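Local structure of glutamate--tRNA ligase, cytoplasmic (Saccharomyces cerevisiae, 2HRA) at residues E36-A39 / A40-N44; E71-F74 / N75-S79; V97-Q101 / K102-I106. The protein attaches glutamate to tRNA(Glu) in two steps by way of Glu-AMP, and its N-terminal GST-like domain joins it to the cofactor Arc1p. All coordinates share one frame; numbering follows the deposited sequence.

Interaction 1. Residues E36-A39 / A40-N44; sequences ELIA and ARIVN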
# COMPACT_ATOMS: atom_id res chain seq x y z
N GLU A 36 1.77 -1.14 -3.36
CA GLU A 36 2.25 -1.08 -4.72
C GLU A 36 1.18 -0.52 -5.60
O GLU A 36 1.44 0.38 -6.39
CB GLU A 36 2.65 -2.48 -5.22
CG GLU A 36 3.92 -3.06 -4.57
CD GLU A 36 3.67 -3.75 -3.18
OE1 GLU A 36 2.55 -3.72 -2.66
OE2 GLU A 36 4.61 -4.34 -2.62
N LEU A 37 -0.04 -1.03 -5.47
CA LEU A 37 -1.16 -0.52 -6.24
C LEU A 37 -1.43 0.96 -5.95
O LEU A 37 -1.72 1.71 -6.88
CB LEU A 37 -2.42 -1.35 -6.02
CG LEU A 37 -3.75 -0.88 -6.65
CD1 LEU A 37 -3.79 -0.98 -8.17
CD2 LEU A 37 -4.87 -1.72 -6.05
N ILE A 38 -1.38 1.37 -4.68
CA ILE A 38 -1.70 2.76 -4.32
C ILE A 38 -0.59 3.70 -4.87
O ILE A 38 -0.85 4.77 -5.46
CB ILE A 38 -1.95 2.89 -2.75
CG1 ILE A 38 -3.23 2.16 -2.35
CG2 ILE A 38 -2.14 4.33 -2.32
CD1 ILE A 38 -3.42 1.98 -0.84
N ALA A 39 0.65 3.25 -4.76
CA ALA A 39 1.79 3.97 -5.33
C ALA A 39 1.56 4.32 -6.80
O ALA A 39 1.86 5.43 -7.24
CB ALA A 39 3.07 3.16 -5.16
N ALA A 40 1.08 3.32 -7.55
CA ALA A 40 0.80 3.43 -8.98
C ALA A 40 -0.37 4.35 -9.20
O ALA A 40 -0.36 5.14 -10.11
CB ALA A 40 0.51 2.04 -9.59
N ARG A 41 -1.38 4.28 -8.35
CA ARG A 41 -2.50 5.22 -8.46
C ARG A 41 -2.08 6.66 -8.23
O ARG A 41 -2.57 7.57 -8.90
CB ARG A 41 -3.63 4.81 -7.52
CG ARG A 41 -4.24 3.49 -7.96
CD ARG A 41 -4.99 2.76 -6.86
NE ARG A 41 -6.16 3.48 -6.34
CZ ARG A 41 -7.40 3.46 -6.85
NH1 ARG A 41 -7.70 2.81 -7.98
NH2 ARG A 41 -8.35 4.15 -6.26
N ILE A 42 -1.14 6.86 -7.30
CA ILE A 42 -0.61 8.19 -7.04
C ILE A 42 0.15 8.69 -8.26
O ILE A 42 -0.03 9.82 -8.72
CB ILE A 42 0.28 8.20 -5.76
CG1 ILE A 42 -0.59 7.89 -4.52
CG2 ILE A 42 1.03 9.58 -5.64
CD1 ILE A 42 0.18 7.44 -3.23
N VAL A 43 1.01 7.84 -8.80
CA VAL A 43 1.79 8.18 -9.98
C VAL A 43 0.88 8.58 -11.17
O VAL A 43 1.05 9.67 -11.78
CB VAL A 43 2.70 7.01 -10.38
CG1 VAL A 43 3.33 7.25 -11.75
CG2 VAL A 43 3.77 6.78 -9.33
N ASN A 44 -0.11 7.75 -11.48
CA ASN A 44 -0.99 8.07 -12.62
C ASN A 44 -1.91 9.26 -12.36
O ASN A 44 -2.31 9.93 -13.31
CB ASN A 44 -1.82 6.88 -13.05
CG ASN A 44 -1.00 5.76 -13.70
OD1 ASN A 44 -0.02 5.98 -14.41
ND2 ASN A 44 -1.45 4.56 -13.48

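Interaction 2. Residues E71-F74 / N75-S79; sequences EDVF and NKITS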
# COMPACT_ATOMS: atom_id res chain seq x y z
N GLU A 71 11.15 -8.52 -7.16
CA GLU A 71 11.74 -8.30 -5.85
C GLU A 71 11.75 -6.80 -5.55
O GLU A 71 12.02 -6.00 -6.42
CB GLU A 71 13.18 -8.84 -5.84
CG GLU A 71 14.04 -8.42 -4.64
CD GLU A 71 15.41 -9.10 -4.60
OE1 GLU A 71 15.76 -9.84 -5.56
OE2 GLU A 71 16.13 -8.89 -3.59
N ASP A 72 11.43 -6.43 -4.32
CA ASP A 72 11.50 -5.03 -3.88
C ASP A 72 10.66 -4.16 -4.80
O ASP A 72 11.11 -3.09 -5.22
CB ASP A 72 12.97 -4.59 -3.87
CG ASP A 72 13.27 -3.45 -2.89
OD1 ASP A 72 12.50 -3.20 -1.93
OD2 ASP A 72 14.34 -2.80 -3.09
N VAL A 73 9.43 -4.60 -5.10
CA VAL A 73 8.58 -3.92 -6.10
C VAL A 73 8.18 -2.49 -5.67
O VAL A 73 8.30 -1.54 -6.47
CB VAL A 73 7.30 -4.75 -6.42
CG1 VAL A 73 6.35 -3.94 -7.30
CG2 VAL A 73 7.66 -6.10 -7.10
N PHE A 74 7.71 -2.33 -4.44
CA PHE A 74 7.33 -1.02 -3.92
C PHE A 74 8.46 -0.02 -4.16
O PHE A 74 8.26 1.04 -4.79
CB PHE A 74 7.02 -1.05 -2.43
CG PHE A 74 6.51 0.27 -1.90
CD1 PHE A 74 5.23 0.70 -2.22
CD2 PHE A 74 7.29 1.06 -1.08
CE1 PHE A 74 4.75 1.92 -1.74
CE2 PHE A 74 6.81 2.27 -0.59
CZ PHE A 74 5.53 2.70 -0.92
N ASN A 75 9.65 -0.36 -3.66
CA ASN A 75 10.77 0.56 -3.77
C ASN A 75 11.18 0.84 -5.21
O ASN A 75 11.72 1.92 -5.51
CB ASN A 75 11.96 0.03 -3.00
CG ASN A 75 11.82 0.23 -1.51
OD1 ASN A 75 11.40 1.30 -1.04
ND2 ASN A 75 12.20 -0.79 -0.74
N LYS A 76 10.98 -0.13 -6.08
CA LYS A 76 11.25 0.07 -7.48
C LYS A 76 10.27 1.08 -8.08
O LYS A 76 10.67 1.89 -8.89
CB LYS A 76 11.25 -1.27 -8.23
CG LYS A 76 12.44 -2.16 -7.86
CD LYS A 76 12.53 -3.41 -8.70
CE LYS A 76 13.96 -3.95 -8.76
NZ LYS A 76 14.41 -4.62 -7.51
N ILE A 77 9.01 1.07 -7.67
CA ILE A 77 8.05 2.06 -8.21
C ILE A 77 8.48 3.47 -7.78
O ILE A 77 8.54 4.44 -8.56
CB ILE A 77 6.63 1.78 -7.70
CG1 ILE A 77 6.17 0.39 -8.16
CG2 ILE A 77 5.65 2.89 -8.15
CD1 ILE A 77 4.94 -0.10 -7.40
N THR A 78 8.86 3.52 -6.52
CA THR A 78 9.17 4.69 -5.75
C THR A 78 10.42 5.40 -6.29
O THR A 78 10.44 6.61 -6.38
CB THR A 78 9.30 4.23 -4.31
OG1 THR A 78 8.05 4.47 -3.62
CG2 THR A 78 10.51 4.79 -3.64
N SER A 79 11.43 4.61 -6.65
CA SER A 79 12.70 5.11 -7.16
C SER A 79 12.63 5.43 -8.65
O SER A 79 13.29 6.36 -9.14
CB SER A 79 13.78 4.06 -6.87
OG SER A 79 14.95 4.37 -7.59
O HOH W 1 10.15 -2.69 -1.69

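Interaction 3. Residues V97-Q101 / K102-I106; sequences VNLAQ and KELVI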
# COMPACT_ATOMS: atom_id res chain seq x y z
N VAL A 97 8.94 2.38 5.43
CA VAL A 97 8.64 1.39 4.41
C VAL A 97 9.09 0.00 4.84
O VAL A 97 8.39 -0.96 4.63
CB VAL A 97 9.32 1.74 3.11
CG1 VAL A 97 9.13 0.59 2.12
CG2 VAL A 97 8.72 3.05 2.58
N ASN A 98 10.27 -0.09 5.47
CA ASN A 98 10.72 -1.35 6.06
C ASN A 98 9.76 -1.88 7.12
O ASN A 98 9.43 -3.07 7.13
CB ASN A 98 12.11 -1.18 6.68
CG ASN A 98 13.20 -1.01 5.63
OD1 ASN A 98 13.05 -1.43 4.48
ND2 ASN A 98 14.31 -0.41 6.03
N LEU A 99 9.32 -1.01 8.03
CA LEU A 99 8.36 -1.43 9.05
C LEU A 99 7.08 -2.00 8.43
O LEU A 99 6.56 -3.02 8.87
CB LEU A 99 7.98 -0.26 9.98
CG LEU A 99 7.03 -0.68 11.12
CD1 LEU A 99 7.74 -1.58 12.14
CD2 LEU A 99 6.39 0.52 11.81
N ALA A 100 6.57 -1.32 7.40
CA ALA A 100 5.35 -1.76 6.75
C ALA A 100 5.55 -3.13 6.10
O ALA A 100 4.75 -4.02 6.26
CB ALA A 100 4.91 -0.70 5.68
N GLN A 101 6.66 -3.29 5.39
CA GLN A 101 6.84 -4.47 4.55
C GLN A 101 7.37 -5.64 5.34
O GLN A 101 7.13 -6.76 4.96
CB GLN A 101 7.79 -4.17 3.37
CG GLN A 101 7.26 -3.07 2.44
CD GLN A 101 7.95 -3.01 1.06
OE1 GLN A 101 9.08 -2.55 0.92
NE2 GLN A 101 7.22 -3.42 0.04
N LYS A 102 8.09 -5.36 6.42
CA LYS A 102 8.68 -6.41 7.25
C LYS A 102 7.87 -6.73 8.49
O LYS A 102 7.97 -7.83 9.01
CB LYS A 102 10.09 -6.04 7.67
CG LYS A 102 11.06 -5.98 6.53
CD LYS A 102 12.35 -5.31 6.94
CE LYS A 102 13.26 -5.07 5.73
NZ LYS A 102 14.68 -4.94 6.15
N GLU A 103 7.10 -5.77 8.99
CA GLU A 103 6.42 -5.96 10.26
C GLU A 103 4.90 -5.80 10.21
O GLU A 103 4.21 -6.66 10.73
CB GLU A 103 7.05 -5.06 11.32
CG GLU A 103 8.56 -4.99 11.22
CD GLU A 103 9.23 -4.99 12.55
OE1 GLU A 103 8.94 -4.05 13.32
OE2 GLU A 103 10.05 -5.91 12.82
N LEU A 104 4.37 -4.76 9.57
CA LEU A 104 2.93 -4.54 9.61
C LEU A 104 2.09 -5.53 8.80
O LEU A 104 0.88 -5.66 9.05
CB LEU A 104 2.55 -3.10 9.22
CG LEU A 104 3.08 -1.95 10.10
CD1 LEU A 104 2.72 -0.62 9.48
CD2 LEU A 104 2.52 -2.05 11.53
N VAL A 105 2.71 -6.25 7.87
CA VAL A 105 1.97 -7.27 7.08
C VAL A 105 1.85 -8.64 7.79
O VAL A 105 1.04 -9.50 7.38
CB VAL A 105 2.59 -7.51 5.69
CG1 VAL A 105 2.41 -6.27 4.83
CG2 VAL A 105 4.04 -7.94 5.82
N ILE A 106 2.66 -8.82 8.82
CA ILE A 106 2.80 -10.10 9.51
C ILE A 106 1.70 -10.28 10.53
O ILE A 106 1.51 -9.43 11.41
CB ILE A 106 4.18 -10.20 10.20
CG1 ILE A 106 5.29 -10.12 9.16
CG2 ILE A 106 4.33 -11.53 10.96
CD1 ILE A 106 6.67 -10.47 9.69

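Interaction 1. Residues E36-A39 / A40-N44
Within helix 34-46, the crossover helix of a beta-alpha-beta unit, L37 meets R41 and I38 meets I42 one turn later. Each residue from E36 to A39 accepts the backbone N-H four places on; the shortest of these bonds, I42 N to I38 O, spans 2.8 Å, and its C=O...N angle of 166° sets it almost in line with the carbonyl. Beside it, I42 CG1 stands next to the backbone N (chi1 -65°), which sends CD1 back along the helix to I38 CG2 at 4.0 Å. Branched aliphatic residues suit this face because V140 and W143 of helix 137-148 pack on it. In this GST-like fold the helix links the parallel strands 21-26 and 51-56, and N44, bonded to S50 N and I51 O, ties its far end to the second of them. R41 divides its labour: CD lies 3.9 Å from L37 CG, while the chain, bent at chi3 (63°), carries NE and NH2 to the carbonyls of I176 and P175. A180 and F183 of helix 180-195 pack against both L37 and R41. On another face the small A39 lets F74 and I77 of helix 73-80 come close.

Interaction 2. Residues E71-F74 / N75-S79
D72 OD1 takes N75 ND2 at 2.7 Å; a water is also modelled beside it, too close for its length to be trusted. The amide donates nearly in its own plane and reaches the syn side of the oxygen, somewhat out of the carboxylate plane, although the two flat groups are turned 75° apart. The same water accepts from N75 N at 3.1 Å. D72 occupies the N-cap of helix 73-80, where a carboxylate normally takes a backbone N-H directly; here its side chain makes no such bond, the water may relay the link to N75 N, and the amide of N75 holds the carboxylate in place. D72 O in turn starts the helical bonding by accepting K76 N.

K76 folds back over this first turn. Its chain bends at chi4 (75°), bringing NZ to E71 O at 3.0 Å, from above the carbonyl plane, while CG brushes D72 O. A leucine in its place has no ammonium group, and would probably leave E71 O without that donor's support and the D72 carboxylate without a nearby balancing charge.

V73, F74 and I77 form the buried side of the turn. V73 CG1 meets I77 CD1 at 4.1 Å, and F74, with CG anti to the backbone N (chi1 -174°), presents one ring face to T78 OG1 at the margin, 3.9 Å from CE2. A39, V97, V140 and A141 pack around this phenylalanine. The negative charge of D72 at the helix start is likely to be favoured by the helix dipole as well as by K76, whose NZ lies 4.8 Å from OD2 without forming a salt bridge.

Interaction 3. Residues V97-Q101 / K102-I106
L99 and E103 touch side chain to side chain, crossing at about a right angle: L99 CD1 lies 3.6 Å from E103 CG. The same methyl is modelled closer still to OE1, too close to be read as more than doubtful. E103 lends its CB and CG to the leucine. One residue earlier, N98 and K102 run side by side, pointing the same way, with K102 CE 3.9 Å from N98 OD1; the extended lysine offers methylene groups to its neighbour, as suits an exposed position. L104 packs its CG 4.3 Å from L99 CG and its CD1 close to A100, whose small side chain leaves room for it.

Backbone bonding places these groups. K102 N donates to N98 O in the ordinary way, but L99 O receives two donors. E103 N comes at 2.8 Å from above the carbonyl plane, and L104 N at 2.9 Å within it. V105 N makes only a weak bond to A100 O, again five residues back, and V105 CG2 rests 3.4 Å from Q101 O.

Farther out, S115 of helix 109-122 touches L99, E103 and L104, while A141 and C142 of helix 137-148 lie against A100, and A145 against L104 and V105. Small residues such as these suit close approach between helices. The shared carbonyl and the i to i+5 bonds mark a pi-type turn, a widening of the alpha-helix, here in the last part of helix 90-104 within the helical half of the GST-like fold.

All three are local contacts about one turn long: within helix 34-46, across the start of helix 73-80, and along the last part of helix 90-104 and just beyond. Interaction 1 is the most buried, surrounded by helices 73-80, 137-148 and 180-195; its packing is aliphatic, while R41 and N44 send their polar ends to backbone groups outside the contact. Interactions 2 and 3 are partly buried: the former spends polar side chains on a helix start, the latter has a widened turn. I77 and V73 meet A39 and E36, while F74 meets V97 and Q101. Helix 73-80 is thus one link between the beta-alpha-beta unit and the helical half, beside the direct packing of helix 34-46 on helix 137-148.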